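Local structure of haloacid dehalogenase domain protein hydrolase (Planctomyces limnophilus, 4OVY) at residues S6-A11 against D297-F302; T111-E116 against D196-L201; I256-D261 against W289-M294. The protein is a putative phosphatase of the haloacid dehalogenase superfamily that binds a calcium ion and probably hydrolyses a substrate not yet identified. All blocks are in the same frame, centred on the assembly; numbering follows the deposited sequence.

Interaction 1: S6-A11 against D297-F302. With EDO (1,2-ethanediol), chain G.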
loop_
_atom_site.group_PDB
_atom_site.type_symbol
_atom_site.label_atom_id
_atom_site.label_comp_id
_atom_site.label_asym_id
_atom_site.label_seq_id
_atom_site.Cartn_x
_atom_site.Cartn_y
_atom_site.Cartn_z
ATOM N N SER A 6 -27.464 4.814 14.782
ATOM C CA SER A 6 -26.952 5.485 15.984
ATOM C C SER A 6 -26.672 6.976 15.769
ATOM O O SER A 6 -26.186 7.644 16.681
ATOM C CB SER A 6 -25.678 4.791 16.489
ATOM O OG SER A 6 -25.975 3.485 16.938
ATOM N N TRP A 7 -26.978 7.492 14.575
ATOM C CA TRP A 7 -26.787 8.903 14.262
ATOM C C TRP A 7 -28.115 9.646 14.307
ATOM O O TRP A 7 -29.042 9.293 13.581
ATOM C CB TRP A 7 -26.186 9.074 12.865
ATOM C CG TRP A 7 -24.803 8.495 12.679
ATOM C CD1 TRP A 7 -24.446 7.176 12.728
ATOM C CD2 TRP A 7 -23.606 9.222 12.387
ATOM N NE1 TRP A 7 -23.100 7.039 12.486
ATOM C CE2 TRP A 7 -22.559 8.278 12.273
ATOM C CE3 TRP A 7 -23.313 10.579 12.206
ATOM C CZ2 TRP A 7 -21.240 8.649 11.994
ATOM C CZ3 TRP A 7 -22.000 10.946 11.921
ATOM C CH2 TRP A 7 -20.982 9.984 11.819
ATOM N N ASN A 8 -28.190 10.678 15.150
ATOM C CA ASN A 8 -29.323 11.610 15.179
ATOM C C ASN A 8 -29.340 12.451 13.911
ATOM O O ASN A 8 -28.353 12.492 13.176
ATOM C CB ASN A 8 -29.198 12.588 16.359
ATOM C CG ASN A 8 -29.373 11.924 17.702
ATOM O OD1 ASN A 8 -30.201 11.026 17.869
ATOM N ND2 ASN A 8 -28.606 12.381 18.679
ATOM N N ASP A 9 -30.443 13.160 13.674
ATOM C CA ASP A 9 -30.459 14.145 12.612
ATOM C C ASP A 9 -29.453 15.228 13.002
ATOM O O ASP A 9 -29.474 15.717 14.122
ATOM C CB ASP A 9 -31.851 14.742 12.413
ATOM C CG ASP A 9 -31.933 15.648 11.185
ATOM O OD1 ASP A 9 -31.077 15.554 10.269
ATOM O OD2 ASP A 9 -32.860 16.468 11.136
ATOM N N SER A 10 -28.559 15.559 12.079
ATOM C CA SER A 10 -27.497 16.515 12.326
ATOM C C SER A 10 -26.909 16.959 10.996
ATOM O O SER A 10 -27.156 16.332 9.975
ATOM C CB SER A 10 -26.392 15.872 13.173
ATOM O OG SER A 10 -25.658 14.905 12.432
ATOM N N ALA A 11 -26.108 18.021 11.008
ATOM C CA ALA A 11 -25.398 18.417 9.795
ATOM C C ALA A 11 -24.587 17.254 9.234
ATOM O O ALA A 11 -24.572 17.036 8.020
ATOM C CB ALA A 11 -24.495 19.616 10.055
ATOM N N ASP A 297 -24.829 14.429 18.483
ATOM C CA ASP A 297 -25.094 13.767 17.194
ATOM C C ASP A 297 -25.150 12.244 17.254
ATOM O O ASP A 297 -25.628 11.617 16.312
ATOM C CB ASP A 297 -24.054 14.182 16.141
ATOM C CG ASP A 297 -24.069 15.684 15.847
ATOM O OD1 ASP A 297 -24.993 16.395 16.308
ATOM O OD2 ASP A 297 -23.150 16.150 15.145
ATOM N N TRP A 298 -24.649 11.656 18.338
ATOM C CA TRP A 298 -24.536 10.204 18.453
ATOM C C TRP A 298 -25.405 9.672 19.593
ATOM O O TRP A 298 -25.271 10.108 20.741
ATOM C CB TRP A 298 -23.064 9.801 18.678
ATOM C CG TRP A 298 -22.188 9.909 17.454
ATOM C CD1 TRP A 298 -22.578 10.233 16.180
ATOM C CD2 TRP A 298 -20.785 9.627 17.376
ATOM N NE1 TRP A 298 -21.508 10.195 15.332
ATOM C CE2 TRP A 298 -20.394 9.821 16.033
ATOM C CE3 TRP A 298 -19.824 9.226 18.307
ATOM C CZ2 TRP A 298 -19.078 9.638 15.599
ATOM C CZ3 TRP A 298 -18.508 9.045 17.874
ATOM C CH2 TRP A 298 -18.152 9.253 16.534
ATOM N N LYS A 299 -26.277 8.718 19.264
ATOM C CA LYS A 299 -27.246 8.166 20.214
ATOM C C LYS A 299 -26.562 7.281 21.245
ATOM O O LYS A 299 -27.010 7.186 22.386
ATOM C CB LYS A 299 -28.309 7.333 19.489
ATOM C CG LYS A 299 -29.211 8.109 18.536
ATOM C CD LYS A 299 -30.310 7.186 17.999
ATOM C CE LYS A 299 -30.950 7.703 16.725
ATOM N NZ LYS A 299 -31.847 8.850 16.998
ATOM N N VAL A 300 -25.498 6.614 20.810
ATOM C CA VAL A 300 -24.632 5.823 21.680
ATOM C C VAL A 300 -23.197 6.070 21.245
ATOM O O VAL A 300 -22.961 6.488 20.118
ATOM C CB VAL A 300 -24.957 4.304 21.617
ATOM C CG1 VAL A 300 -26.394 4.053 22.042
ATOM C CG2 VAL A 300 -24.710 3.727 20.227
ATOM N N ILE A 301 -22.241 5.834 22.141
ATOM C CA ILE A 301 -20.835 5.996 21.795
ATOM C C ILE A 301 -20.202 4.644 21.471
ATOM O O ILE A 301 -19.706 4.436 20.362
ATOM C CB ILE A 301 -20.044 6.690 22.922
ATOM C CG1 ILE A 301 -20.699 8.022 23.300
ATOM C CG2 ILE A 301 -18.585 6.891 22.517
ATOM C CD1 ILE A 301 -20.834 9.003 22.158
ATOM N N PHE A 302 -20.230 3.729 22.436
ATOM C CA PHE A 302 -19.572 2.435 22.294
ATOM C C PHE A 302 -20.590 1.323 22.032
ATOM O O PHE A 302 -21.751 1.455 22.398
ATOM C CB PHE A 302 -18.766 2.118 23.555
ATOM C CG PHE A 302 -17.776 3.190 23.918
ATOM C CD1 PHE A 302 -16.622 3.372 23.167
ATOM C CD2 PHE A 302 -18.012 4.033 24.984
ATOM C CE1 PHE A 302 -15.711 4.366 23.487
ATOM C CE2 PHE A 302 -17.111 5.032 25.313
ATOM C CZ PHE A 302 -15.959 5.198 24.565
HETATM C C1 EDO G . -27.485 12.348 22.873
HETATM O O1 EDO G . -27.738 13.248 21.792
HETATM C C2 EDO G . -28.292 11.065 22.696
HETATM O O2 EDO G . -28.982 11.075 21.440
HETATM O O HOH W 1 -25.836 12.535 13.550
HETATM O O HOH W 2 -27.831 16.204 16.490
#

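Interaction 2: T111-E116 against D196-L201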
loop_
_atom_site.group_PDB
_atom_site.type_symbol
_atom_site.label_atom_id
_atom_site.label_comp_id
_atom_site.label_asym_id
_atom_site.label_seq_id
_atom_site.Cartn_x
_atom_site.Cartn_y
_atom_site.Cartn_z
ATOM N N THR A 111 11.045 -10.679 14.386
ATOM C CA THR A 111 10.306 -10.763 13.134
ATOM C C THR A 111 8.979 -10.032 13.226
ATOM O O THR A 111 8.492 -9.731 14.321
ATOM C CB THR A 111 10.023 -12.213 12.707
ATOM O OG1 THR A 111 9.122 -12.817 13.634
ATOM C CG2 THR A 111 11.316 -13.029 12.638
ATOM N N ASP A 112 8.397 -9.766 12.060
ATOM C CA ASP A 112 7.040 -9.220 11.965
ATOM C C ASP A 112 6.020 -10.081 12.721
ATOM O O ASP A 112 5.190 -9.558 13.460
ATOM C CB ASP A 112 6.618 -9.031 10.494
ATOM C CG ASP A 112 6.700 -10.319 9.655
ATOM O OD1 ASP A 112 7.441 -11.267 9.995
ATOM O OD2 ASP A 112 6.010 -10.374 8.621
ATOM N N ASP A 113 6.107 -11.397 12.564
ATOM C CA ASP A 113 5.192 -12.305 13.249
ATOM C C ASP A 113 5.372 -12.282 14.769
ATOM O O ASP A 113 4.397 -12.377 15.515
ATOM C CB ASP A 113 5.355 -13.733 12.718
ATOM C CG ASP A 113 4.767 -13.920 11.328
ATOM O OD1 ASP A 113 4.065 -13.024 10.812
ATOM O OD2 ASP A 113 5.009 -14.987 10.739
ATOM N N GLU A 114 6.614 -12.156 15.231
ATOM C CA GLU A 114 6.880 -12.067 16.665
ATOM C C GLU A 114 6.244 -10.801 17.245
ATOM O O GLU A 114 5.589 -10.845 18.298
ATOM C CB GLU A 114 8.395 -12.139 16.931
ATOM C CG GLU A 114 8.922 -13.562 16.757
ATOM C CD GLU A 114 10.432 -13.705 16.657
ATOM O OE1 GLU A 114 11.173 -12.713 16.473
ATOM O OE2 GLU A 114 10.884 -14.862 16.743
ATOM N N PHE A 115 6.400 -9.684 16.535
ATOM C CA PHE A 115 5.812 -8.425 16.970
ATOM C C PHE A 115 4.278 -8.510 16.986
ATOM O O PHE A 115 3.645 -8.059 17.933
ATOM C CB PHE A 115 6.273 -7.271 16.082
ATOM C CG PHE A 115 5.788 -5.934 16.548
ATOM C CD1 PHE A 115 6.339 -5.339 17.673
ATOM C CD2 PHE A 115 4.761 -5.280 15.880
ATOM C CE1 PHE A 115 5.883 -4.104 18.123
ATOM C CE2 PHE A 115 4.305 -4.052 16.320
ATOM C CZ PHE A 115 4.865 -3.463 17.444
ATOM N N GLU A 116 3.696 -9.087 15.934
ATOM C CA GLU A 116 2.245 -9.286 15.862
ATOM C C GLU A 116 1.729 -10.063 17.071
ATOM O O GLU A 116 0.734 -9.669 17.680
ATOM C CB GLU A 116 1.849 -10.001 14.561
ATOM C CG GLU A 116 0.357 -10.321 14.474
ATOM C CD GLU A 116 -0.064 -10.987 13.180
ATOM O OE1 GLU A 116 -1.237 -11.393 13.091
ATOM O OE2 GLU A 116 0.754 -11.106 12.254
ATOM N N ASP A 196 16.362 -20.460 10.390
ATOM C CA ASP A 196 16.087 -21.904 10.431
ATOM C C ASP A 196 15.443 -22.372 9.124
ATOM O O ASP A 196 14.566 -23.230 9.133
ATOM C CB ASP A 196 15.187 -22.272 11.634
ATOM C CG ASP A 196 15.967 -22.598 12.886
ATOM O OD1 ASP A 196 17.044 -22.002 13.101
ATOM O OD2 ASP A 196 15.491 -23.449 13.683
ATOM N N GLY A 197 15.871 -21.792 8.005
ATOM C CA GLY A 197 15.326 -22.134 6.689
ATOM C C GLY A 197 13.972 -21.511 6.378
ATOM O O GLY A 197 13.418 -21.738 5.305
ATOM N N LYS A 198 13.453 -20.710 7.304
ATOM C CA LYS A 198 12.131 -20.097 7.180
ATOM C C LYS A 198 12.284 -18.640 6.721
ATOM O O LYS A 198 12.949 -17.859 7.393
ATOM C CB LYS A 198 11.421 -20.162 8.532
ATOM C CG LYS A 198 10.142 -19.353 8.672
ATOM C CD LYS A 198 9.486 -19.654 10.017
ATOM C CE LYS A 198 8.612 -18.512 10.499
ATOM N NZ LYS A 198 7.506 -18.218 9.552
ATOM N N PRO A 199 11.667 -18.268 5.580
ATOM C CA PRO A 199 11.723 -16.859 5.174
ATOM C C PRO A 199 10.937 -15.943 6.114
ATOM O O PRO A 199 9.765 -16.206 6.410
ATOM C CB PRO A 199 11.096 -16.867 3.770
ATOM C CG PRO A 199 11.158 -18.287 3.315
ATOM C CD PRO A 199 11.007 -19.101 4.560
ATOM N N VAL A 200 11.583 -14.880 6.580
ATOM C CA VAL A 200 10.968 -13.949 7.521
ATOM C C VAL A 200 11.325 -12.509 7.173
ATOM O O VAL A 200 12.296 -12.251 6.450
ATOM C CB VAL A 200 11.407 -14.209 8.980
ATOM C CG1 VAL A 200 11.074 -15.632 9.415
ATOM C CG2 VAL A 200 12.894 -13.923 9.173
ATOM N N LEU A 201 10.527 -11.580 7.687
ATOM C CA LEU A 201 10.878 -10.163 7.679
ATOM C C LEU A 201 11.230 -9.772 9.101
ATOM O O LEU A 201 10.468 -10.053 10.035
ATOM C CB LEU A 201 9.731 -9.286 7.181
ATOM C CG LEU A 201 9.472 -9.193 5.669
ATOM C CD1 LEU A 201 10.740 -8.889 4.871
ATOM C CD2 LEU A 201 8.806 -10.447 5.145
HETATM O O HOH W 3 8.013 -13.406 8.725
HETATM O O HOH W 4 7.651 -15.559 10.529
#

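Interaction 3: I256-D261 against W289-M294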
loop_
_atom_site.group_PDB
_atom_site.type_symbol
_atom_site.label_atom_id
_atom_site.label_comp_id
_atom_site.label_asym_id
_atom_site.label_seq_id
_atom_site.Cartn_x
_atom_site.Cartn_y
_atom_site.Cartn_z
ATOM N N ILE A 256 -14.958 16.035 10.702
ATOM C CA ILE A 256 -14.149 16.082 11.908
ATOM C C ILE A 256 -14.970 15.576 13.097
ATOM O O ILE A 256 -16.071 16.060 13.352
ATOM C CB ILE A 256 -13.678 17.520 12.202
ATOM C CG1 ILE A 256 -12.705 17.984 11.116
ATOM C CG2 ILE A 256 -13.035 17.601 13.587
ATOM C CD1 ILE A 256 -12.414 19.468 11.157
ATOM N N VAL A 257 -14.420 14.615 13.825
ATOM C CA VAL A 257 -15.036 14.134 15.057
ATOM C C VAL A 257 -14.607 15.056 16.201
ATOM O O VAL A 257 -13.424 15.086 16.575
ATOM C CB VAL A 257 -14.628 12.678 15.375
ATOM C CG1 VAL A 257 -15.286 12.198 16.663
ATOM C CG2 VAL A 257 -14.965 11.754 14.216
ATOM N N HIS A 258 -15.575 15.803 16.736
ATOM C CA HIS A 258 -15.353 16.744 17.823
ATOM C C HIS A 258 -15.767 16.122 19.152
ATOM O O HIS A 258 -16.935 15.769 19.364
ATOM C CB HIS A 258 -16.131 18.043 17.558
ATOM C CG HIS A 258 -15.754 19.185 18.454
ATOM N ND1 HIS A 258 -16.514 20.333 18.552
ATOM C CD2 HIS A 258 -14.708 19.356 19.296
ATOM C CE1 HIS A 258 -15.948 21.166 19.408
ATOM N NE2 HIS A 258 -14.850 20.596 19.876
ATOM N N HIS A 259 -14.799 15.990 20.047
ATOM C CA HIS A 259 -15.022 15.354 21.344
ATOM C C HIS A 259 -15.585 16.342 22.351
ATOM O O HIS A 259 -14.842 17.045 23.044
ATOM C CB HIS A 259 -13.721 14.741 21.837
ATOM C CG HIS A 259 -13.245 13.617 20.978
ATOM N ND1 HIS A 259 -13.381 12.295 21.338
ATOM C CD2 HIS A 259 -12.688 13.616 19.744
ATOM C CE1 HIS A 259 -12.895 11.529 20.379
ATOM N NE2 HIS A 259 -12.472 12.305 19.398
ATOM N N THR A 260 -16.912 16.374 22.416
ATOM C CA THR A 260 -17.657 17.333 23.219
ATOM C C THR A 260 -18.380 16.687 24.405
ATOM O O THR A 260 -19.040 17.390 25.179
ATOM C CB THR A 260 -18.725 18.009 22.346
ATOM O OG1 THR A 260 -19.494 16.999 21.674
ATOM C CG2 THR A 260 -18.072 18.935 21.317
ATOM N N ASP A 261 -18.253 15.367 24.554
ATOM C CA ASP A 261 -19.069 14.612 25.502
ATOM C C ASP A 261 -18.241 14.049 26.657
ATOM O O ASP A 261 -17.734 12.930 26.576
ATOM C CB ASP A 261 -19.790 13.476 24.762
ATOM C CG ASP A 261 -20.937 12.888 25.559
ATOM O OD1 ASP A 261 -20.937 13.008 26.810
ATOM O OD2 ASP A 261 -21.840 12.299 24.928
ATOM N N TRP A 289 -15.649 21.687 5.935
ATOM C CA TRP A 289 -15.526 20.491 6.759
ATOM C C TRP A 289 -16.685 20.405 7.750
ATOM O O TRP A 289 -16.982 21.359 8.466
ATOM C CB TRP A 289 -14.192 20.485 7.511
ATOM C CG TRP A 289 -12.981 20.442 6.618
ATOM C CD1 TRP A 289 -12.928 20.012 5.327
ATOM C CD2 TRP A 289 -11.635 20.821 6.967
ATOM N NE1 TRP A 289 -11.644 20.114 4.844
ATOM C CE2 TRP A 289 -10.832 20.603 5.832
ATOM C CE3 TRP A 289 -11.043 21.342 8.122
ATOM C CZ2 TRP A 289 -9.461 20.865 5.820
ATOM C CZ3 TRP A 289 -9.677 21.607 8.107
ATOM C CH2 TRP A 289 -8.906 21.370 6.965
ATOM N N ILE A 290 -17.331 19.251 7.796
ATOM C CA ILE A 290 -18.514 19.073 8.630
ATOM C C ILE A 290 -18.089 18.488 9.964
ATOM O O ILE A 290 -17.449 17.436 10.021
ATOM C CB ILE A 290 -19.548 18.147 7.962
ATOM C CG1 ILE A 290 -19.875 18.630 6.536
ATOM C CG2 ILE A 290 -20.806 18.054 8.818
ATOM C CD1 ILE A 290 -20.465 20.019 6.451
ATOM N N VAL A 291 -18.452 19.178 11.035
ATOM C CA VAL A 291 -18.055 18.789 12.374
ATOM C C VAL A 291 -19.132 17.909 13.009
ATOM O O VAL A 291 -20.302 18.280 13.057
ATOM C CB VAL A 291 -17.792 20.024 13.252
ATOM C CG1 VAL A 291 -17.387 19.607 14.662
ATOM C CG2 VAL A 291 -16.712 20.892 12.608
ATOM N N ILE A 292 -18.710 16.745 13.491
ATOM C CA ILE A 292 -19.562 15.841 14.248
ATOM C C ILE A 292 -19.465 16.200 15.735
ATOM O O ILE A 292 -18.389 16.100 16.335
ATOM C CB ILE A 292 -19.116 14.382 14.044
ATOM C CG1 ILE A 292 -19.180 13.994 12.564
ATOM C CG2 ILE A 292 -19.950 13.428 14.886
ATOM C CD1 ILE A 292 -18.265 12.843 12.201
ATOM N N ASP A 293 -20.587 16.627 16.315
ATOM C CA ASP A 293 -20.689 16.913 17.751
ATOM C C ASP A 293 -21.069 15.614 18.466
ATOM O O ASP A 293 -22.230 15.208 18.430
ATOM C CB ASP A 293 -21.757 17.994 17.966
ATOM C CG ASP A 293 -21.895 18.438 19.420
ATOM O OD1 ASP A 293 -21.634 17.656 20.352
ATOM O OD2 ASP A 293 -22.305 19.595 19.625
HETATM N N MSE A 294 -20.097 14.965 19.113
HETATM C CA MSE A 294 -20.335 13.644 19.717
HETATM C C MSE A 294 -21.470 13.662 20.735
HETATM O O MSE A 294 -22.313 12.756 20.754
HETATM C CB MSE A 294 -19.044 13.093 20.349
HETATM C CG MSE A 294 -18.038 12.630 19.292
HETATM SE SE MSE A 294 -16.430 11.806 20.088
HETATM C CE MSE A 294 -17.428 10.552 21.213
#

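Interaction 1: S6-A11 against D297-F302
Trp7 and Trp298 pair as a single backbone bridge between two loops that run in nearly opposite directions, one just before helix 11-24 and the other just after helix 294-297, near the two ends of the chain. Lys299 N gives Ser6 O an almost straight hydrogen bond of 2.8 Å, and Asn8 N reaches Asp297 O. The two tryptophan side chains point the same way, and their indoles form a T-shaped stack: the NE1 edge of Trp298 meets one face of Trp7, with the planes at 72° and NE1 3.5 Å from Trp7 CZ3. Tryptophan suits both places, since each flat ring covers a wide surface while the Trp7 NE1 still finds Pro142 O. On the outer side Lys299 bends at its last torsion (chi4 -74°), which brings NZ to Asn8 OD1 at 2.9 Å, in the carbonyl plane. The other half of that amide, ND2, donates to Arg296 O and to a bound ethanediol. A water links Asn8 O, Ser10 OG and Asp297 O, and Ser10 packs its CB on the Asp297 carboxylate, 3.5 Å from OD1, while its OG caps Arg13 N at the start of helix 11-24. Asp297 OD2 turns back to Asp293 N. Helix 141-152 packs on both tryptophans, and so does Ile292 of strand 290-293, which leaves the bridge between that helix and the edge of the sheet.

Interaction 2: T111-E116 against D196-L201
Thr111 and Asp112, at the start of helix 112-125, sit against Val200 and Leu201 of strand 198-204, and here the contact is tight. Asp112 N donates to Leu201 O at 2.9 Å, and the same oxygen lies 3.2 Å from Thr111 CA, so one carbonyl meets both the Asp112 N-H and the Thr111 CA-H at the helix start. Thr111 divides its two branches: OG1, between the backbone N and carbonyl carbon (chi1 67°), accepts from Glu114 N at 3.0 Å, while CG2 crosses over Val200 CB at 3.8 Å. Glu114 OE1 in turn accepts from Thr111 N, which completes a capping box. With an alanine in place of Thr111, Glu114 N would probably be left without its cap and a gap would open beside Val200. The other side is looser and wetter. Asp113 OD2 and Lys198 NZ stay 4.3 Å apart, too far for a salt bridge, and one water donates to Asp113 OD2 (2.7 Å) and accepts from Lys198 NZ (2.8 Å). A second water spans Asp112 OD1 and Leu201 N, whereas Asp112 OD2 forms a salt bridge with Arg221 of the second subunit. Tyr244 and Pro249 of that subunit pack on Leu201 and Lys198, respectively. Within the chain, strand 183-195 pairs antiparallel with strand 198-204 in a beta-hairpin turning at Asp196 and Gly197, and its Arg195 packs on Thr111 and Glu114.

Interaction 3: I256-D261 against W289-M294
Strands 253-260 and 290-293 are parallel neighbours in the sheet of the HAD domain, and this contact joins them from Ile256 and Val291 to His258 and Asp293. Ile256 N donates to Ile290 O, Ile292 N to Ile256 O at 2.7 Å, and His258 N to Ile292 O; Met294 N, in the first residue of helix 294-297, extends the series with a longer bond to His258 O. Val257 and Ile292, beta-branched side chains that suit extended strands, share one face, with Val257 CG2 4.0 Å from Ile292 CD1. On the other face Val291 CG1, trans to its own backbone N (chi1 180°), lies 3.5 Å from His258 CB, and Ile256 CD1 meets Trp289 CE3 at 3.8 Å. The selenomethionine Met294 bends at chi3 (52°), which lays SE over the His259 ring face, 3.6 Å from its centroid, and SE also touches Val257 CG1. The His259 ring is fixed in its orientation: NE2 donates to Gly45 O, ND1 pairs with Glu265 OE2, and the ring stacks on Tyr268. Beyond the last bridge, Thr260 OG1 donates to Asp293 OD1 at 2.6 Å, meeting the carboxylate from above its plane, and accepts from Gln295 N. Asp293 OD1 also takes Arg296 N, so aspartate, short enough to reach the helix N-H groups, serves both as N-cap and as a link back to the strand. The His259 side chain comes within about 4 Å of those of Asn234, a calcium ligand here, and Glu50. The chain passes through short strand 267-268 and then helix 279-287, which packs on Trp289 and Val291, before returning to a parallel neighbour: a beta-alpha-beta crossover of the Rossmann-like HAD core, with that short strand inserted.

Starting from the N terminus, the loop before helix 11-24 meets residues near the C-terminal end, so interaction 1 closes a loop of 285 residues that holds both other contacts. Interaction 2 lies inside it, joining helix 112-125 to strand 198-204 over 79 residues. Interaction 3 follows in series, with 27 residues between strands 253-260 and 290-293, and is likewise nested. Interactions 1 and 3 touch: Ala11 C packs on Ile290 CG2 at 3.9 Å, so the chain ends close over the edge of the sheet. Interaction 2 is far away, its centre about 43 Å from that of interaction 1, although strand 198-204 belongs to the same sheet as interaction 3.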